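Local coordinates for protein coronin (Toxoplasma gondii, PDB 4OZU) that probably binds actin filaments and contributes to invasion and egress by the parasite, and is represented here by its WD40 domain, at residues Lys13-Glu18 against Thr279-Val284; Cys37-Asn42 against Leu336-Gly341; Arg245-Trp250 against Gly300-Val305; Tyr283-Gly286 against Ser291-Tyr294. One frame throughout, in Å; residues are numbered along the deposited sequence.

Contacts 1, 2 and 3 each join neighbouring blades of the coronin propeller, whereas contact 4 lies inside one blade and pairs two adjacent strands. All four are largely buried, with contact 2 nearest the middle of the chain (about 12 Å between centres) and contact 3 farthest (about 18 Å). Contacts 1, 3 and 4 share the sheet holding strands 281-286, 291-298 and 301-309; contacts 1 and 4 both contain Tyr283 and Val284. Contact 2 does not touch the others. Chemistry follows position: no hydrogen bond crosses between the segments of the three interblade contacts, which rest mainly on apolar side chains with some polar atoms alongside, while contact 4 adds a backbone bond and bridging waters.

Contact 1 of 4, residues Lys13-Glu18 against Thr279-Val284; sequences KNLYAE and TGMLYV
The backbones of Lys13-Glu18 and Thr279-Val284 approach most closely at Leu15 and Met281, whose CA atoms are still 9.5 Å apart, too far for strand pairing, so side chains must span the separation. Leu15 does most of this with one methyl group. Its first torsion sets CG opposite the backbone N (chi1 -169°), and the second (chi2 74°) turns CD2 onto the other segment. There Leu15 CD2 meets Met281 CE at 3.5 Å, the two side chains approaching tip to tip. Met281 is not extended: the bend at its second torsion sets SD 4.0 Å from Leu15 CD2, and the bend at the third brings CE back onto the same methyl. Tyr283 enters at right angles to Leu15, and its OH lies 3.9 Å from Leu15 CD2. One methyl thus touches both the methionine end and the tyrosine hydroxyl.

The backbone leading into Met281 is shaped by an ST turn, in which Met281 N donates to Thr279 OG1 at 3.3 Å with an N-H...O angle of 161°; Asp276 also bonds that hydroxyl. In the fold, strand 16-25 belongs to the sheet that combines the N-terminal strand with C-terminal strands, the closure seen in WD40 propellers, and strand 281-286 belongs to the preceding blade. Val305 touches both Leu15 and Met281, and Tyr294 OH bonds Leu15 O. With 101 Å² buried and no polar bond between the two segments, cohesion here must come from nondirectional apolar packing, while the directional bond beside it is supplied by Tyr294.

Contact 2 of 4, residues Cys37-Asn42 against Leu336-Gly341; sequences CGLAAN and LKQENG
Leu39 and Ala41 of the first blade pack on Leu336 and Gln338 of the blade that closes the WD40 propeller, joining an edge strand, 40-41, to the interior strand 331-339. The nearest CA atoms, those of Leu39 and Leu336, are 8.0 Å apart, and side chains make the contact. In Leu39 the first torsion sets CG beside the backbone N (chi1 -47°) and the second is extended (chi2 175°); together they part the two methyls, CD1 toward Leu336 and CD2 toward Gln338. CD1 of Leu39 reaches the backbone O of Leu336 at 3.5 Å. Two residues along, Ala41 CB meets Leu336 CD1 at 4.1 Å.

Gln338 stretches out straight beyond CG, with CG opposite the backbone N, and its amide is held from several directions. Ser30 O is the main partner of NE2; within the segment, Gln338 NE2 also donates to Asn340 O at 2.9 Å (N-H...O 165°), the acceptor lying in the amide plane and the donor in the carbonyl plane. Asn316 ND2 bonds OE1. These bonds fix the rotation of the amide and satisfy both of its polar atoms in a buried setting. Between Leu336 and Gln338 on the strand, Lys337 directs its CB away from Leu39 and Ala41 and forms a salt bridge with Glu339. The amide side of the contact is thus met by a methyl: the Leu39 side chain crosses that of Gln338 at about a right angle, with Leu39 CD2 3.9 Å from Gln338 OE1.

Contact 3 of 4, residues Arg245-Trp250 against Gly300-Val305; sequences REMAIW and GTLRSV
Met247 and Ile249, alternate residues of strand 245-251, touch Leu302 of strand 301-309. Along the first segment, Arg245 turns elsewhere, its guanidinium forming salt bridges with Asp265 and Asp289. Glu246 bonds His213 and His261. Met247 is the first to reach across: CG sits in the crowded position between the backbone N and carbonyl carbon (chi1 58°), and the chain then runs straight. In the conformer described, of two deposited, its end meets Leu302 tip to tip, with Met247 CE and SD both 3.9 Å from Leu302 CD2. Ala248 points away from that partner. Ile249 faces it again and places CD1 4.2 Å from Leu302 CB, so the leucine is touched at its base by one residue and at its methyl by the other. Trp250 completes the segment by bonding Thr236 through NE1, consistent with the Trp-Ser/Thr pair of the WD40 structural tetrad. The CA atoms of Ile249 and Leu302 are 9.0 Å apart and no hydrogen bond joins the segments, as expected where an interior strand of one propeller blade faces the outermost strand of the next.

Contact 4 of 4, residues Tyr283-Gly286 against Ser291-Tyr294; sequences YVCG and SCRY
Val284 N donates to Arg293 O at 3.0 Å in a nearly linear bond (176°), and this antiparallel hydrogen-bonded pair is the firm point of the contact. Packing is close around it. Val284 CG2 lies 3.5 Å from Arg293 CG, the two side chains running side by side on one face of the sheet. On the other face, Tyr283 CD2 meets Tyr294 CB at 3.5 Å. Tyr294 has its CG wedged between the backbone N and carbonyl carbon (chi1 37°), which leaves CB against the neighbouring ring. The Tyr283 and Tyr294 ring centroids are 5.5 Å apart and the planes meet at 50°, an oblique pair.

Toward the turn the strands open and water takes over. Val284 O is not bonded directly to Arg293 N; one water donates to Val284 O at 2.8 Å and only weakly accepts from Arg293 N. Two residues further toward the turn, a second water accepts from Gly286 N at 3.0 Å and donates to Ser291 O at 2.6 Å. Cys285 and Cys292 lie between these positions, side chains on the Tyr283 face, packed on Met335; a disulfide between them has been seen in this protein. In the conformers described, one of two for each residue, Cys285 SG and Cys292 SG are 3.8 Å apart, beyond a covalent bond, so their state in this copy is doubtful. Direct pairing thus gives way to water bridging toward the turn of one beta hairpin, the inner strands of a four-stranded antiparallel WD40 propeller blade.

Contact 1 of 4, residues Lys13-Glu18 against Thr279-Val284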
loop_
_atom_site.group_PDB
_atom_site.type_symbol
_atom_site.label_atom_id
_atom_site.label_comp_id
_atom_site.label_asym_id
_atom_site.label_seq_id
_atom_site.Cartn_x
_atom_site.Cartn_y
_atom_site.Cartn_z
ATOM N N LYS A 13 -15.644 -16.196 5.809
ATOM C CA LYS A 13 -16.433 -15.791 6.963
ATOM C C LYS A 13 -15.599 -15.779 8.234
ATOM O O LYS A 13 -15.961 -15.136 9.217
ATOM C CB LYS A 13 -17.628 -16.728 7.145
ATOM C CG LYS A 13 -18.768 -16.486 6.171
ATOM C CD LYS A 13 -19.943 -17.395 6.489
ATOM C CE LYS A 13 -21.200 -16.976 5.751
ATOM N NZ LYS A 13 -22.365 -17.816 6.143
ATOM N N ASN A 14 -14.483 -16.500 8.203
ATOM C CA ASN A 14 -13.624 -16.666 9.366
ATOM C C ASN A 14 -12.183 -16.383 8.999
ATOM O O ASN A 14 -11.651 -16.957 8.054
ATOM C CB ASN A 14 -13.743 -18.082 9.929
ATOM C CG ASN A 14 -15.176 -18.487 10.185
ATOM O OD1 ASN A 14 -15.741 -19.311 9.463
ATOM N ND2 ASN A 14 -15.774 -17.914 11.220
ATOM N N LEU A 15 -11.559 -15.491 9.754
ATOM C CA LEU A 15 -10.166 -15.143 9.544
ATOM C C LEU A 15 -9.637 -14.603 10.851
ATOM O O LEU A 15 -10.140 -13.602 11.348
ATOM C CB LEU A 15 -10.021 -14.109 8.432
ATOM C CG LEU A 15 -8.607 -13.836 7.936
ATOM C CD1 LEU A 15 -8.114 -14.988 7.088
ATOM C CD2 LEU A 15 -8.559 -12.529 7.148
ATOM N N TYR A 16 -8.644 -15.271 11.429
ATOM C CA TYR A 16 -8.133 -14.837 12.718
ATOM C C TYR A 16 -6.714 -14.309 12.603
ATOM O O TYR A 16 -5.920 -14.754 11.772
ATOM C CB TYR A 16 -8.216 -15.974 13.749
ATOM C CG TYR A 16 -7.285 -17.144 13.543
ATOM C CD1 TYR A 16 -7.691 -18.262 12.824
ATOM C CD2 TYR A 16 -6.020 -17.158 14.115
ATOM C CE1 TYR A 16 -6.852 -19.353 12.661
ATOM C CE2 TYR A 16 -5.172 -18.242 13.954
ATOM C CZ TYR A 16 -5.595 -19.337 13.228
ATOM O OH TYR A 16 -4.762 -20.422 13.062
ATOM N N ALA A 17 -6.428 -13.314 13.431
ATOM C CA ALA A 17 -5.117 -12.697 13.478
ATOM C C ALA A 17 -4.251 -13.421 14.500
ATOM O O ALA A 17 -4.678 -13.632 15.633
ATOM C CB ALA A 17 -5.240 -11.224 13.828
ATOM N N GLU A 18 -3.046 -13.807 14.094
ATOM C CA GLU A 18 -2.099 -14.450 15.009
ATOM C C GLU A 18 -0.759 -13.718 14.975
ATOM O O GLU A 18 -0.060 -13.722 13.961
ATOM C CB GLU A 18 -1.911 -15.921 14.647
ATOM C CG GLU A 18 -0.945 -16.647 15.568
ATOM C CD GLU A 18 -0.967 -18.151 15.378
ATOM O OE1 GLU A 18 -0.770 -18.613 14.236
ATOM O OE2 GLU A 18 -1.187 -18.868 16.375
ATOM N N THR A 279 -8.526 -12.015 -2.690
ATOM C CA THR A 279 -9.566 -12.624 -1.857
ATOM C C THR A 279 -10.699 -11.666 -1.507
ATOM O O THR A 279 -11.784 -12.103 -1.117
ATOM C CB THR A 279 -9.003 -13.162 -0.525
ATOM O OG1 THR A 279 -8.540 -12.069 0.274
ATOM C CG2 THR A 279 -7.869 -14.158 -0.758
ATOM N N GLY A 280 -10.446 -10.368 -1.629
ATOM C CA GLY A 280 -11.419 -9.369 -1.230
ATOM C C GLY A 280 -11.307 -8.916 0.218
ATOM O O GLY A 280 -12.117 -8.112 0.680
ATOM N N MET A 281 -10.309 -9.406 0.944
ATOM C CA MET A 281 -10.090 -8.938 2.308
ATOM C C MET A 281 -9.695 -7.472 2.281
ATOM O O MET A 281 -8.880 -7.036 1.454
ATOM C CB MET A 281 -9.012 -9.748 3.032
ATOM C CG MET A 281 -9.374 -11.185 3.359
ATOM S SD MET A 281 -10.982 -11.433 4.139
ATOM C CE MET A 281 -10.875 -10.356 5.565
ATOM N N LEU A 282 -10.286 -6.715 3.197
ATOM C CA LEU A 282 -10.069 -5.277 3.273
ATOM C C LEU A 282 -9.748 -4.909 4.710
ATOM O O LEU A 282 -10.605 -5.014 5.591
ATOM C CB LEU A 282 -11.308 -4.528 2.772
ATOM C CG LEU A 282 -11.249 -3.010 2.604
ATOM C CD1 LEU A 282 -10.096 -2.576 1.710
ATOM C CD2 LEU A 282 -12.559 -2.501 2.045
ATOM N N TYR A 283 -8.502 -4.509 4.948
ATOM C CA TYR A 283 -8.045 -4.170 6.293
ATOM C C TYR A 283 -8.053 -2.652 6.466
ATOM O O TYR A 283 -7.690 -1.929 5.544
ATOM C CB TYR A 283 -6.640 -4.723 6.544
ATOM C CG TYR A 283 -6.476 -6.201 6.246
ATOM C CD1 TYR A 283 -6.224 -6.634 4.957
ATOM C CD2 TYR A 283 -6.569 -7.154 7.249
ATOM C CE1 TYR A 283 -6.069 -7.971 4.667
ATOM C CE2 TYR A 283 -6.417 -8.507 6.970
ATOM C CZ TYR A 283 -6.168 -8.905 5.677
ATOM O OH TYR A 283 -6.017 -10.238 5.377
ATOM N N VAL A 284 -8.489 -2.172 7.630
ATOM C CA VAL A 284 -8.422 -0.745 7.939
ATOM C C VAL A 284 -7.595 -0.570 9.198
ATOM O O VAL A 284 -7.951 -1.065 10.267
ATOM C CB VAL A 284 -9.829 -0.108 8.088
ATOM C CG1 VAL A 284 -10.540 -0.112 6.740
ATOM C CG2 VAL A 284 -10.673 -0.833 9.127
#

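Contact 2 of 4, residues Cys37-Asn42 against Leu336-Gly341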
loop_
_atom_site.group_PDB
_atom_site.type_symbol
_atom_site.label_atom_id
_atom_site.label_comp_id
_atom_site.label_asym_id
_atom_site.label_seq_id
_atom_site.Cartn_x
_atom_site.Cartn_y
_atom_site.Cartn_z
ATOM N N CYS A 37 1.594 4.508 5.304
ATOM C CA CYS A 37 1.548 3.427 6.289
ATOM C C CYS A 37 2.887 3.293 7.035
ATOM O O CYS A 37 2.905 2.904 8.201
ATOM C CB CYS A 37 1.148 2.103 5.628
ATOM S SG CYS A 37 2.125 1.605 4.199
ATOM N N GLY A 38 3.991 3.641 6.375
ATOM C CA GLY A 38 5.273 3.790 7.050
ATOM C C GLY A 38 6.332 2.777 6.657
ATOM O O GLY A 38 7.518 3.103 6.609
ATOM N N LEU A 39 5.907 1.549 6.383
ATOM C CA LEU A 39 6.824 0.488 5.994
ATOM C C LEU A 39 6.516 0.025 4.584
ATOM O O LEU A 39 5.516 0.423 3.983
ATOM C CB LEU A 39 6.731 -0.703 6.960
ATOM C CG LEU A 39 6.750 -0.400 8.455
ATOM C CD1 LEU A 39 6.520 -1.680 9.251
ATOM C CD2 LEU A 39 8.062 0.249 8.856
ATOM N N ALA A 40 7.390 -0.823 4.062
ATOM C CA ALA A 40 7.173 -1.469 2.780
ATOM C C ALA A 40 7.818 -2.848 2.796
ATOM O O ALA A 40 8.779 -3.087 3.524
ATOM C CB ALA A 40 7.737 -0.634 1.651
ATOM N N ALA A 41 7.264 -3.761 2.011
ATOM C CA ALA A 41 7.839 -5.091 1.885
ATOM C C ALA A 41 7.523 -5.662 0.516
ATOM O O ALA A 41 6.478 -5.360 -0.062
ATOM C CB ALA A 41 7.313 -6.014 2.988
ATOM N N ASN A 42 8.438 -6.463 -0.017
ATOM C CA ASN A 42 8.128 -7.279 -1.179
ATOM C C ASN A 42 8.344 -8.739 -0.784
ATOM O O ASN A 42 8.243 -9.069 0.396
ATOM C CB ASN A 42 8.946 -6.849 -2.411
ATOM C CG ASN A 42 10.452 -7.044 -2.257
ATOM O OD1 ASN A 42 10.949 -7.592 -1.269
ATOM N ND2 ASN A 42 11.187 -6.598 -3.270
ATOM N N LEU A 336 3.116 -6.408 8.934
ATOM C CA LEU A 336 4.307 -6.133 9.722
ATOM C C LEU A 336 4.005 -4.868 10.497
ATOM O O LEU A 336 3.811 -3.806 9.912
ATOM C CB LEU A 336 5.541 -5.970 8.836
ATOM C CG LEU A 336 5.846 -7.192 7.966
ATOM C CD1 LEU A 336 6.956 -6.904 6.964
ATOM C CD2 LEU A 336 6.221 -8.372 8.854
ATOM N N LYS A 337 3.931 -5.012 11.812
ATOM C CA LYS A 337 3.517 -3.943 12.713
ATOM C C LYS A 337 4.708 -3.397 13.496
ATOM O O LYS A 337 5.288 -4.123 14.280
ATOM C CB LYS A 337 2.455 -4.484 13.681
ATOM C CG LYS A 337 1.986 -3.506 14.744
ATOM C CD LYS A 337 1.261 -4.241 15.861
ATOM C CE LYS A 337 0.975 -3.326 17.041
ATOM N NZ LYS A 337 0.824 -4.105 18.300
ATOM N N GLN A 338 5.077 -2.133 13.299
ATOM C CA GLN A 338 6.120 -1.534 14.137
ATOM C C GLN A 338 5.564 -1.240 15.521
ATOM O O GLN A 338 4.537 -0.567 15.662
ATOM C CB GLN A 338 6.675 -0.246 13.525
ATOM C CG GLN A 338 7.723 0.457 14.387
ATOM C CD GLN A 338 8.332 1.660 13.683
ATOM O OE1 GLN A 338 8.346 1.729 12.449
ATOM N NE2 GLN A 338 8.828 2.619 14.462
ATOM N N GLU A 339 6.250 -1.758 16.534
ATOM C CA GLU A 339 5.934 -1.473 17.922
ATOM C C GLU A 339 7.062 -0.639 18.509
ATOM O O GLU A 339 8.223 -1.040 18.470
ATOM C CB GLU A 339 5.734 -2.770 18.705
ATOM C CG GLU A 339 4.564 -3.589 18.192
ATOM C CD GLU A 339 4.277 -4.812 19.039
ATOM O OE1 GLU A 339 5.218 -5.330 19.677
ATOM O OE2 GLU A 339 3.109 -5.253 19.066
ATOM N N ASN A 340 6.705 0.530 19.038
ATOM C CA ASN A 340 7.670 1.512 19.518
ATOM C C ASN A 340 8.705 1.826 18.440
ATOM O O ASN A 340 8.334 2.048 17.289
ATOM C CB ASN A 340 8.320 1.010 20.802
ATOM C CG ASN A 340 7.294 0.651 21.852
ATOM O OD1 ASN A 340 6.544 1.513 22.315
ATOM N ND2 ASN A 340 7.235 -0.623 22.220
ATOM N N GLY A 341 9.986 1.841 18.797
ATOM C CA GLY A 341 11.034 2.156 17.840
ATOM C C GLY A 341 12.041 1.037 17.633
ATOM O O GLY A 341 13.089 1.265 17.024
#

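Contact 3 of 4, residues Arg245-Trp250 against Gly300-Val305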
loop_
_atom_site.group_PDB
_atom_site.type_symbol
_atom_site.label_atom_id
_atom_site.label_comp_id
_atom_site.label_asym_id
_atom_site.label_seq_id
_atom_site.Cartn_x
_atom_site.Cartn_y
_atom_site.Cartn_z
ATOM N N ARG A 245 -15.413 7.768 12.853
ATOM C CA ARG A 245 -14.732 7.154 11.716
ATOM C C ARG A 245 -15.721 6.326 10.904
ATOM O O ARG A 245 -16.529 5.577 11.454
ATOM C CB ARG A 245 -13.546 6.296 12.177
ATOM C CG ARG A 245 -12.514 7.106 12.966
ATOM C CD ARG A 245 -11.142 6.446 13.046
ATOM N NE ARG A 245 -11.153 5.212 13.821
ATOM C CZ ARG A 245 -10.058 4.590 14.246
ATOM N NH1 ARG A 245 -8.858 5.091 13.976
ATOM N NH2 ARG A 245 -10.163 3.472 14.953
ATOM N N GLU A 246 -15.662 6.489 9.589
ATOM C CA GLU A 246 -16.615 5.855 8.695
ATOM C C GLU A 246 -15.955 5.484 7.377
ATOM O O GLU A 246 -14.799 5.818 7.133
ATOM C CB GLU A 246 -17.801 6.782 8.443
ATOM C CG GLU A 246 -17.390 8.137 7.905
ATOM C CD GLU A 246 -18.569 9.058 7.679
ATOM O OE1 GLU A 246 -19.512 9.031 8.497
ATOM O OE2 GLU A 246 -18.555 9.798 6.673
ATOM N N MET A 247 -16.701 4.808 6.517
ATOM C CA MET A 247 -16.161 4.356 5.247
ATOM C C MET A 247 -17.224 4.392 4.169
ATOM O O MET A 247 -18.420 4.438 4.461
ATOM C CB MET A 247 -15.609 2.940 5.371
ATOM C CG MET A 247 -16.645 1.941 5.827
ATOM S SD MET A 247 -15.954 0.312 6.157
ATOM C CE MET A 247 -17.365 -0.502 6.902
ATOM N N ALA A 248 -16.773 4.359 2.923
ATOM C CA ALA A 248 -17.675 4.387 1.787
ATOM C C ALA A 248 -17.091 3.630 0.610
ATOM O O ALA A 248 -15.873 3.572 0.435
ATOM C CB ALA A 248 -17.986 5.814 1.389
ATOM N N ILE A 249 -17.990 3.032 -0.170
ATOM C CA ILE A 249 -17.662 2.424 -1.455
ATOM C C ILE A 249 -18.245 3.310 -2.551
ATOM O O ILE A 249 -19.403 3.724 -2.464
ATOM C CB ILE A 249 -18.223 0.992 -1.574
ATOM C CG1 ILE A 249 -17.527 0.066 -0.573
ATOM C CG2 ILE A 249 -18.061 0.462 -3.012
ATOM C CD1 ILE A 249 -18.090 -1.341 -0.529
ATOM N N TRP A 250 -17.428 3.601 -3.558
ATOM C CA TRP A 250 -17.809 4.467 -4.665
ATOM C C TRP A 250 -17.661 3.748 -5.979
ATOM O O TRP A 250 -16.702 3.010 -6.188
ATOM C CB TRP A 250 -16.948 5.728 -4.705
ATOM C CG TRP A 250 -16.888 6.418 -3.408
ATOM C CD1 TRP A 250 -16.052 6.132 -2.365
ATOM C CD2 TRP A 250 -17.705 7.513 -2.986
ATOM N NE1 TRP A 250 -16.294 6.988 -1.324
ATOM C CE2 TRP A 250 -17.308 7.840 -1.676
ATOM C CE3 TRP A 250 -18.732 8.241 -3.585
ATOM C CZ2 TRP A 250 -17.903 8.871 -0.957
ATOM C CZ3 TRP A 250 -19.320 9.260 -2.873
ATOM C CH2 TRP A 250 -18.905 9.570 -1.571
ATOM N N GLY A 300 -19.829 -8.001 -4.295
ATOM C CA GLY A 300 -20.252 -6.610 -4.313
ATOM C C GLY A 300 -20.743 -6.106 -2.967
ATOM O O GLY A 300 -21.210 -4.970 -2.857
ATOM N N THR A 301 -20.627 -6.950 -1.946
ATOM C CA THR A 301 -21.084 -6.623 -0.599
ATOM C C THR A 301 -19.911 -6.623 0.368
ATOM O O THR A 301 -19.044 -7.492 0.286
ATOM C CB THR A 301 -22.136 -7.635 -0.093
ATOM O OG1 THR A 301 -23.186 -7.767 -1.056
ATOM C CG2 THR A 301 -22.721 -7.185 1.234
ATOM N N LEU A 302 -19.902 -5.665 1.292
ATOM C CA LEU A 302 -18.883 -5.606 2.334
ATOM C C LEU A 302 -19.405 -6.239 3.621
ATOM O O LEU A 302 -20.479 -5.879 4.099
ATOM C CB LEU A 302 -18.461 -4.156 2.585
ATOM C CG LEU A 302 -17.141 -3.941 3.326
ATOM C CD1 LEU A 302 -15.956 -4.505 2.548
ATOM C CD2 LEU A 302 -16.942 -2.460 3.587
ATOM N N ARG A 303 -18.639 -7.177 4.176
ATOM C CA ARG A 303 -19.031 -7.882 5.393
ATOM C C ARG A 303 -17.915 -7.847 6.429
ATOM O O ARG A 303 -16.756 -8.095 6.107
ATOM C CB ARG A 303 -19.398 -9.335 5.072
ATOM C CG ARG A 303 -20.518 -9.480 4.053
ATOM C CD ARG A 303 -20.938 -10.935 3.891
ATOM N NE ARG A 303 -21.803 -11.143 2.729
ATOM C CZ ARG A 303 -21.391 -11.093 1.465
ATOM N NH1 ARG A 303 -20.124 -10.824 1.180
ATOM N NH2 ARG A 303 -22.254 -11.299 0.478
ATOM N N SER A 304 -18.272 -7.531 7.668
ATOM C CA SER A 304 -17.320 -7.563 8.765
ATOM C C SER A 304 -16.906 -9.002 9.012
ATOM O O SER A 304 -17.756 -9.896 9.041
ATOM C CB SER A 304 -17.927 -6.960 10.035
ATOM O OG SER A 304 -16.945 -6.805 11.048
ATOM N N VAL A 305 -15.610 -9.226 9.191
ATOM C CA VAL A 305 -15.110 -10.564 9.493
ATOM C C VAL A 305 -14.598 -10.633 10.923
ATOM O O VAL A 305 -15.163 -11.340 11.752
ATOM C CB VAL A 305 -13.996 -10.981 8.529
ATOM C CG1 VAL A 305 -13.418 -12.341 8.935
ATOM C CG2 VAL A 305 -14.530 -11.031 7.107
#

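Contact 4 of 4, residues Tyr283-Gly286 against Ser291-Tyr294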
loop_
_atom_site.group_PDB
_atom_site.type_symbol
_atom_site.label_atom_id
_atom_site.label_comp_id
_atom_site.label_asym_id
_atom_site.label_seq_id
_atom_site.Cartn_x
_atom_site.Cartn_y
_atom_site.Cartn_z
ATOM N N TYR A 283 -8.502 -4.509 4.948
ATOM C CA TYR A 283 -8.045 -4.170 6.293
ATOM C C TYR A 283 -8.053 -2.652 6.466
ATOM O O TYR A 283 -7.690 -1.929 5.544
ATOM C CB TYR A 283 -6.640 -4.723 6.544
ATOM C CG TYR A 283 -6.476 -6.201 6.246
ATOM C CD1 TYR A 283 -6.224 -6.634 4.957
ATOM C CD2 TYR A 283 -6.569 -7.154 7.249
ATOM C CE1 TYR A 283 -6.069 -7.971 4.667
ATOM C CE2 TYR A 283 -6.417 -8.507 6.970
ATOM C CZ TYR A 283 -6.168 -8.905 5.677
ATOM O OH TYR A 283 -6.017 -10.238 5.377
ATOM N N VAL A 284 -8.489 -2.172 7.630
ATOM C CA VAL A 284 -8.422 -0.745 7.939
ATOM C C VAL A 284 -7.595 -0.570 9.198
ATOM O O VAL A 284 -7.951 -1.065 10.267
ATOM C CB VAL A 284 -9.829 -0.108 8.088
ATOM C CG1 VAL A 284 -10.540 -0.112 6.740
ATOM C CG2 VAL A 284 -10.673 -0.833 9.127
ATOM N N CYS A 285 -6.490 0.153 9.047
ATOM C CA CYS A 285 -5.474 0.276 10.079
ATOM C C CYS A 285 -5.190 1.737 10.394
ATOM O O CYS A 285 -4.908 2.526 9.493
ATOM C CB CYS A 285 -4.188 -0.413 9.622
ATOM S SG CYS A 285 -4.457 -2.049 8.898
ATOM N N GLY A 286 -5.269 2.092 11.672
ATOM C CA GLY A 286 -4.924 3.431 12.112
ATOM C C GLY A 286 -3.617 3.461 12.877
ATOM O O GLY A 286 -3.441 2.724 13.846
ATOM N N SER A 291 -5.415 -1.763 17.620
ATOM C CA SER A 291 -6.192 -2.793 16.937
ATOM C C SER A 291 -6.375 -2.493 15.451
ATOM O O SER A 291 -6.231 -1.352 15.011
ATOM C CB SER A 291 -7.561 -2.950 17.602
ATOM O OG SER A 291 -8.307 -1.749 17.521
ATOM N N CYS A 292 -6.663 -3.547 14.693
ATOM C CA CYS A 292 -6.939 -3.471 13.263
ATOM C C CYS A 292 -8.128 -4.363 12.947
ATOM O O CYS A 292 -8.127 -5.534 13.320
ATOM C CB CYS A 292 -5.726 -3.924 12.443
ATOM S SG CYS A 292 -6.195 -4.744 10.898
ATOM N N ARG A 293 -9.145 -3.826 12.279
ATOM C CA ARG A 293 -10.284 -4.650 11.891
ATOM C C ARG A 293 -10.324 -4.848 10.387
ATOM O O ARG A 293 -9.761 -4.067 9.619
ATOM C CB ARG A 293 -11.596 -4.049 12.388
ATOM C CG ARG A 293 -11.913 -2.666 11.884
ATOM C CD ARG A 293 -13.221 -2.186 12.494
ATOM N NE ARG A 293 -14.320 -3.100 12.192
ATOM C CZ ARG A 293 -15.555 -2.982 12.672
ATOM N NH1 ARG A 293 -15.867 -1.984 13.492
ATOM N NH2 ARG A 293 -16.481 -3.868 12.333
ATOM N N TYR A 294 -10.977 -5.926 9.977
ATOM C CA TYR A 294 -11.041 -6.263 8.575
ATOM C C TYR A 294 -12.397 -6.801 8.155
ATOM O O TYR A 294 -13.188 -7.307 8.962
ATOM C CB TYR A 294 -9.943 -7.265 8.220
ATOM C CG TYR A 294 -9.653 -8.304 9.268
ATOM C CD1 TYR A 294 -8.774 -8.035 10.309
ATOM C CD2 TYR A 294 -10.227 -9.573 9.204
ATOM C CE1 TYR A 294 -8.491 -8.994 11.270
ATOM C CE2 TYR A 294 -9.947 -10.530 10.158
ATOM C CZ TYR A 294 -9.078 -10.237 11.186
ATOM O OH TYR A 294 -8.799 -11.197 12.136
HETATM O O HOH W 1 -9.179 -0.415 12.646
HETATM O O HOH W 2 -7.114 0.710 13.618
#